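Local coordinates for cobalamin biosynthesis protein CobN (Mycobacterium tuberculosis, PDB 7C6O), which is the large, probably catalytic subunit of cobaltochelatase, which uses ATP to insert cobalt into the corrin ring during cobalamin biosynthesis, at residues W877-M891 with I934-F948. Residues are numbered along the deposited sequence; the frame is centred on the assembly and turned at random.
Sequences WPRSVGLSVWGTSAM and IDVTVRISGFFRDAF
Val-881 N donates to Asp-935 O at 2.9 Å, nearly straight at 166°, and Val-881 O takes Thr-937 N in return. The exchange repeats along the parallel strands: Leu-883 bonds Thr-937 and Arg-939, and Val-885 N donates to Arg-939 O. Bonding slackens at both ends: Asp-935 N to Arg-879 O is weak, and Ser-941 N to Val-885 O lengthens to 3.2 Å where helices begin. On the face of Ser-880 and Thr-937, one water joins the two hydroxyls, 2.6 Å from Ser-880 OG and 2.7 Å from Thr-937 OG1. Asp-935 sends its carboxylate to His-977 and Arg-994. On the other face, a chi1 of 174° sets Val-885 CG1 opposite the backbone N and against the Phe-944 ring, 3.5 Å from its CE1, while CG2 rests on Val-938 CG1. Ser-941 OG caps its helix by accepting Phe-944 N, and Gly-887 meets the Phe-944 ring with its backbone N at the edge, in plane. Ala-890 CB sits over one face of the Phe-948 ring, a CH-pi contact 4.2 Å from the centroid, whereas Met-891 CG abuts that ring's edge in plane. The extended Met-891 chain continues to Phe-943 in a Met-aromatic contact at the ring edge, with CE 3.6 Å from CZ; helix 595-604 touches both side chains. Helix 853-874 packs against Val-881, and helix 1072-1089 against Ser-884 and Arg-939. Neighbouring parallel strands, each running into a helix at its C-terminal end, with helices on both faces, are characteristic of an alpha/beta three-layer sandwich, here within the CobN/magnesium chelatase region.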
loop_
_atom_site.group_PDB
_atom_site.type_symbol
_atom_site.label_atom_id
_atom_site.label_comp_id
_atom_site.label_asym_id
_atom_site.label_seq_id
_atom_site.Cartn_x
_atom_site.Cartn_y
_atom_site.Cartn_z
ATOM N N TRP A 877 19.597 -20.498 21.367
ATOM C CA TRP A 877 18.494 -19.847 20.683
ATOM C C TRP A 877 18.369 -18.396 21.142
ATOM O O TRP A 877 18.641 -18.079 22.304
ATOM C CB TRP A 877 17.179 -20.574 20.952
ATOM C CG TRP A 877 17.190 -22.028 20.619
ATOM C CD1 TRP A 877 17.238 -23.069 21.500
ATOM C CD2 TRP A 877 17.137 -22.609 19.312
ATOM N NE1 TRP A 877 17.223 -24.263 20.822
ATOM C CE2 TRP A 877 17.161 -24.007 19.477
ATOM C CE3 TRP A 877 17.076 -22.083 18.018
ATOM C CZ2 TRP A 877 17.128 -24.886 18.397
ATOM C CZ3 TRP A 877 17.042 -22.957 16.948
ATOM C CH2 TRP A 877 17.068 -24.344 17.144
ATOM N N PRO A 878 17.952 -17.495 20.254
ATOM C CA PRO A 878 17.611 -16.143 20.703
ATOM C C PRO A 878 16.322 -16.169 21.509
ATOM O O PRO A 878 15.358 -16.848 21.148
ATOM C CB PRO A 878 17.443 -15.365 19.392
ATOM C CG PRO A 878 16.987 -16.401 18.418
ATOM C CD PRO A 878 17.685 -17.685 18.816
ATOM N N ARG A 879 16.319 -15.435 22.623
ATOM C CA ARG A 879 15.132 -15.406 23.474
ATOM C C ARG A 879 13.978 -14.681 22.797
ATOM O O ARG A 879 12.812 -15.047 22.998
ATOM C CB ARG A 879 15.461 -14.744 24.813
ATOM C CG ARG A 879 15.921 -13.301 24.687
ATOM C CD ARG A 879 16.441 -12.738 25.999
ATOM N NE ARG A 879 17.094 -11.447 25.797
ATOM C CZ ARG A 879 18.352 -11.306 25.389
ATOM N NH1 ARG A 879 19.093 -12.376 25.140
ATOM N NH2 ARG A 879 18.871 -10.095 25.228
ATOM N N SER A 880 14.279 -13.669 21.987
ATOM C CA SER A 880 13.255 -12.868 21.338
ATOM C C SER A 880 13.812 -12.271 20.056
ATOM O O SER A 880 14.978 -11.868 20.001
ATOM C CB SER A 880 12.746 -11.753 22.260
ATOM O OG SER A 880 11.785 -10.952 21.596
ATOM N N VAL A 881 12.968 -12.218 19.031
ATOM C CA VAL A 881 13.286 -11.582 17.760
ATOM C C VAL A 881 12.408 -10.349 17.619
ATOM O O VAL A 881 11.192 -10.421 17.825
ATOM C CB VAL A 881 13.068 -12.543 16.577
ATOM C CG1 VAL A 881 13.239 -11.810 15.254
ATOM C CG2 VAL A 881 14.017 -13.733 16.672
ATOM N N GLY A 882 13.024 -9.217 17.286
ATOM C CA GLY A 882 12.289 -8.021 16.917
ATOM C C GLY A 882 12.264 -7.898 15.406
ATOM O O GLY A 882 13.305 -7.980 14.750
ATOM N N LEU A 883 11.063 -7.718 14.858
ATOM C CA LEU A 883 10.880 -7.681 13.412
ATOM C C LEU A 883 10.048 -6.469 13.023
ATOM O O LEU A 883 8.987 -6.224 13.605
ATOM C CB LEU A 883 10.205 -8.960 12.908
ATOM C CG LEU A 883 10.005 -9.069 11.393
ATOM C CD1 LEU A 883 11.348 -9.236 10.685
ATOM C CD2 LEU A 883 9.060 -10.217 11.045
ATOM N N SER A 884 10.529 -5.718 12.034
ATOM C CA SER A 884 9.773 -4.611 11.465
ATOM C C SER A 884 9.013 -5.103 10.240
ATOM O O SER A 884 9.588 -5.764 9.370
ATOM C CB SER A 884 10.702 -3.454 11.096
ATOM O OG SER A 884 11.295 -2.892 12.253
ATOM N N VAL A 885 7.721 -4.782 10.176
ATOM C CA VAL A 885 6.813 -5.357 9.189
ATOM C C VAL A 885 6.070 -4.226 8.493
ATOM O O VAL A 885 5.405 -3.419 9.156
ATOM C CB VAL A 885 5.822 -6.340 9.835
ATOM C CG1 VAL A 885 4.798 -6.807 8.823
ATOM C CG2 VAL A 885 6.568 -7.528 10.436
ATOM N N TRP A 886 6.156 -4.183 7.164
ATOM C CA TRP A 886 5.558 -3.126 6.362
ATOM C C TRP A 886 4.428 -3.668 5.496
ATOM O O TRP A 886 4.452 -4.823 5.059
ATOM C CB TRP A 886 6.597 -2.463 5.455
ATOM C CG TRP A 886 7.687 -1.741 6.177
ATOM C CD1 TRP A 886 7.648 -1.252 7.451
ATOM C CD2 TRP A 886 8.987 -1.429 5.665
ATOM N NE1 TRP A 886 8.845 -0.651 7.762
ATOM C CE2 TRP A 886 9.684 -0.746 6.682
ATOM C CE3 TRP A 886 9.631 -1.663 4.447
ATOM C CZ2 TRP A 886 10.992 -0.293 6.516
ATOM C CZ3 TRP A 886 10.929 -1.212 4.283
ATOM C CH2 TRP A 886 11.595 -0.533 5.311
ATOM N N GLY A 887 3.449 -2.805 5.222
ATOM C CA GLY A 887 2.347 -3.205 4.365
ATOM C C GLY A 887 2.778 -3.447 2.931
ATOM O O GLY A 887 2.306 -4.386 2.280
ATOM N N THR A 888 3.682 -2.607 2.417
ATOM C CA THR A 888 4.148 -2.787 1.047
ATOM C C THR A 888 4.860 -4.125 0.880
ATOM O O THR A 888 4.763 -4.750 -0.182
ATOM C CB THR A 888 5.048 -1.613 0.636
ATOM O OG1 THR A 888 5.224 -1.615 -0.786
ATOM C CG2 THR A 888 6.415 -1.685 1.312
ATOM N N SER A 889 5.535 -4.602 1.931
ATOM C CA SER A 889 6.186 -5.907 1.871
ATOM C C SER A 889 5.163 -7.032 1.817
ATOM O O SER A 889 5.330 -7.994 1.059
ATOM C CB SER A 889 7.105 -6.087 3.080
ATOM O OG SER A 889 8.086 -5.066 3.134
ATOM N N ALA A 890 4.105 -6.940 2.625
ATOM C CA ALA A 890 3.057 -7.951 2.570
ATOM C C ALA A 890 2.400 -7.989 1.198
ATOM O O ALA A 890 1.987 -9.058 0.736
ATOM C CB ALA A 890 2.011 -7.691 3.655
ATOM N N MET A 891 2.311 -6.844 0.524
ATOM C CA MET A 891 1.710 -6.814 -0.804
ATOM C C MET A 891 2.663 -7.329 -1.879
ATOM O O MET A 891 2.207 -7.876 -2.888
ATOM C CB MET A 891 1.254 -5.396 -1.135
ATOM C CG MET A 891 0.142 -4.887 -0.236
ATOM S SD MET A 891 -0.249 -3.163 -0.568
ATOM C CE MET A 891 -1.776 -2.986 0.357
ATOM N N ILE A 934 9.925 -19.133 19.967
ATOM C CA ILE A 934 10.723 -17.921 20.100
ATOM C C ILE A 934 9.781 -16.736 20.257
ATOM O O ILE A 934 8.813 -16.598 19.502
ATOM C CB ILE A 934 11.648 -17.736 18.884
ATOM C CG1 ILE A 934 12.456 -19.013 18.615
ATOM C CG2 ILE A 934 12.571 -16.544 19.091
ATOM C CD1 ILE A 934 13.430 -19.388 19.720
ATOM N N ASP A 935 10.057 -15.883 21.240
ATOM C CA ASP A 935 9.265 -14.676 21.423
ATOM C C ASP A 935 9.505 -13.715 20.263
ATOM O O ASP A 935 10.590 -13.671 19.677
ATOM C CB ASP A 935 9.614 -14.005 22.753
ATOM C CG ASP A 935 8.453 -13.214 23.338
ATOM O OD1 ASP A 935 7.403 -13.090 22.675
ATOM O OD2 ASP A 935 8.591 -12.720 24.477
ATOM N N VAL A 936 8.472 -12.954 19.913
ATOM C CA VAL A 936 8.556 -12.002 18.811
ATOM C C VAL A 936 7.934 -10.682 19.244
ATOM O O VAL A 936 6.803 -10.656 19.740
ATOM C CB VAL A 936 7.861 -12.518 17.534
ATOM C CG1 VAL A 936 7.998 -11.493 16.412
ATOM C CG2 VAL A 936 8.434 -13.856 17.102
ATOM N N THR A 937 8.673 -9.592 19.061
ATOM C CA THR A 937 8.138 -8.241 19.155
ATOM C C THR A 937 8.052 -7.672 17.747
ATOM O O THR A 937 9.036 -7.706 17.001
ATOM C CB THR A 937 9.012 -7.348 20.041
ATOM O OG1 THR A 937 8.938 -7.802 21.398
ATOM C CG2 THR A 937 8.540 -5.904 19.975
ATOM N N VAL A 938 6.877 -7.169 17.383
ATOM C CA VAL A 938 6.590 -6.734 16.020
ATOM C C VAL A 938 6.382 -5.230 16.024
ATOM O O VAL A 938 5.525 -4.716 16.752
ATOM C CB VAL A 938 5.356 -7.445 15.444
ATOM C CG1 VAL A 938 5.051 -6.923 14.045
ATOM C CG2 VAL A 938 5.567 -8.949 15.424
ATOM N N ARG A 939 7.155 -4.525 15.201
ATOM C CA ARG A 939 6.881 -3.129 14.879
ATOM C C ARG A 939 6.198 -3.090 13.517
ATOM O O ARG A 939 6.828 -3.371 12.492
ATOM C CB ARG A 939 8.161 -2.294 14.881
ATOM C CG ARG A 939 7.974 -0.882 14.332
ATOM C CD ARG A 939 6.864 -0.113 15.055
ATOM N NE ARG A 939 6.676 1.215 14.473
ATOM C CZ ARG A 939 7.436 2.269 14.759
ATOM N NH1 ARG A 939 8.425 2.157 15.636
ATOM N NH2 ARG A 939 7.202 3.439 14.175
ATOM N N ILE A 940 4.910 -2.762 13.509
ATOM C CA ILE A 940 4.171 -2.574 12.268
ATOM C C ILE A 940 4.246 -1.104 11.890
ATOM O O ILE A 940 4.421 -0.228 12.743
ATOM C CB ILE A 940 2.704 -3.044 12.392
ATOM C CG1 ILE A 940 1.971 -2.248 13.474
ATOM C CG2 ILE A 940 2.633 -4.547 12.669
ATOM C CD1 ILE A 940 0.495 -2.591 13.598
ATOM N N SER A 941 4.127 -0.826 10.597
ATOM C CA SER A 941 4.041 0.555 10.160
ATOM C C SER A 941 2.608 1.056 10.309
ATOM O O SER A 941 1.678 0.293 10.589
ATOM C CB SER A 941 4.508 0.690 8.711
ATOM O OG SER A 941 3.661 -0.031 7.836
ATOM N N GLY A 942 2.436 2.366 10.132
ATOM C CA GLY A 942 1.094 2.919 10.114
ATOM C C GLY A 942 0.258 2.367 8.976
ATOM O O GLY A 942 -0.930 2.080 9.146
ATOM N N PHE A 943 0.867 2.194 7.801
ATOM C CA PHE A 943 0.101 1.678 6.672
ATOM C C PHE A 943 -0.265 0.212 6.867
ATOM O O PHE A 943 -1.352 -0.214 6.461
ATOM C CB PHE A 943 0.862 1.849 5.361
ATOM C CG PHE A 943 0.134 1.269 4.185
ATOM C CD1 PHE A 943 -0.981 1.909 3.665
ATOM C CD2 PHE A 943 0.534 0.066 3.625
ATOM C CE1 PHE A 943 -1.670 1.373 2.595
ATOM C CE2 PHE A 943 -0.155 -0.480 2.557
ATOM C CZ PHE A 943 -1.257 0.176 2.039
ATOM N N PHE A 944 0.635 -0.583 7.456
ATOM C CA PHE A 944 0.288 -1.971 7.753
ATOM C C PHE A 944 -0.944 -2.038 8.644
ATOM O O PHE A 944 -1.848 -2.848 8.408
ATOM C CB PHE A 944 1.462 -2.693 8.415
ATOM C CG PHE A 944 1.239 -4.172 8.586
ATOM C CD1 PHE A 944 1.705 -5.068 7.633
ATOM C CD2 PHE A 944 0.555 -4.666 9.688
ATOM C CE1 PHE A 944 1.497 -6.428 7.778
ATOM C CE2 PHE A 944 0.342 -6.026 9.840
ATOM C CZ PHE A 944 0.818 -6.908 8.883
ATOM N N ARG A 945 -0.987 -1.198 9.680
ATOM C CA ARG A 945 -2.180 -1.078 10.512
ATOM C C ARG A 945 -3.410 -0.733 9.676
ATOM O O ARG A 945 -4.480 -1.331 9.855
ATOM C CB ARG A 945 -1.932 -0.022 11.588
ATOM C CG ARG A 945 -3.166 0.526 12.283
ATOM C CD ARG A 945 -2.849 1.899 12.855
ATOM N NE ARG A 945 -2.688 2.893 11.796
ATOM C CZ ARG A 945 -2.013 4.032 11.922
ATOM N NH1 ARG A 945 -1.406 4.336 13.062
ATOM N NH2 ARG A 945 -1.938 4.867 10.894
ATOM N N ASP A 946 -3.269 0.216 8.743
ATOM C CA ASP A 946 -4.400 0.666 7.933
ATOM C C ASP A 946 -4.928 -0.443 7.030
ATOM O O ASP A 946 -6.144 -0.649 6.925
ATOM C CB ASP A 946 -3.988 1.857 7.068
ATOM C CG ASP A 946 -3.704 3.101 7.871
ATOM O OD1 ASP A 946 -3.767 3.054 9.119
ATOM O OD2 ASP A 946 -3.417 4.135 7.234
ATOM N N ALA A 947 -4.027 -1.143 6.339
ATOM C CA ALA A 947 -4.405 -2.024 5.242
ATOM C C ALA A 947 -4.588 -3.478 5.650
ATOM O O ALA A 947 -5.271 -4.221 4.934
ATOM C CB ALA A 947 -3.353 -1.959 4.128
ATOM N N PHE A 948 -4.000 -3.909 6.762
ATOM C CA PHE A 948 -4.048 -5.312 7.175
ATOM C C PHE A 948 -4.539 -5.439 8.613
ATOM O O PHE A 948 -3.864 -6.021 9.468
ATOM C CB PHE A 948 -2.678 -5.962 6.991
ATOM C CG PHE A 948 -2.238 -6.031 5.557
ATOM C CD1 PHE A 948 -1.355 -5.096 5.041
ATOM C CD2 PHE A 948 -2.734 -7.012 4.713
ATOM C CE1 PHE A 948 -0.958 -5.153 3.717
ATOM C CE2 PHE A 948 -2.342 -7.073 3.386
ATOM C CZ PHE A 948 -1.452 -6.142 2.885
HETATM O O HOH W 1 10.743 -8.986 22.958
#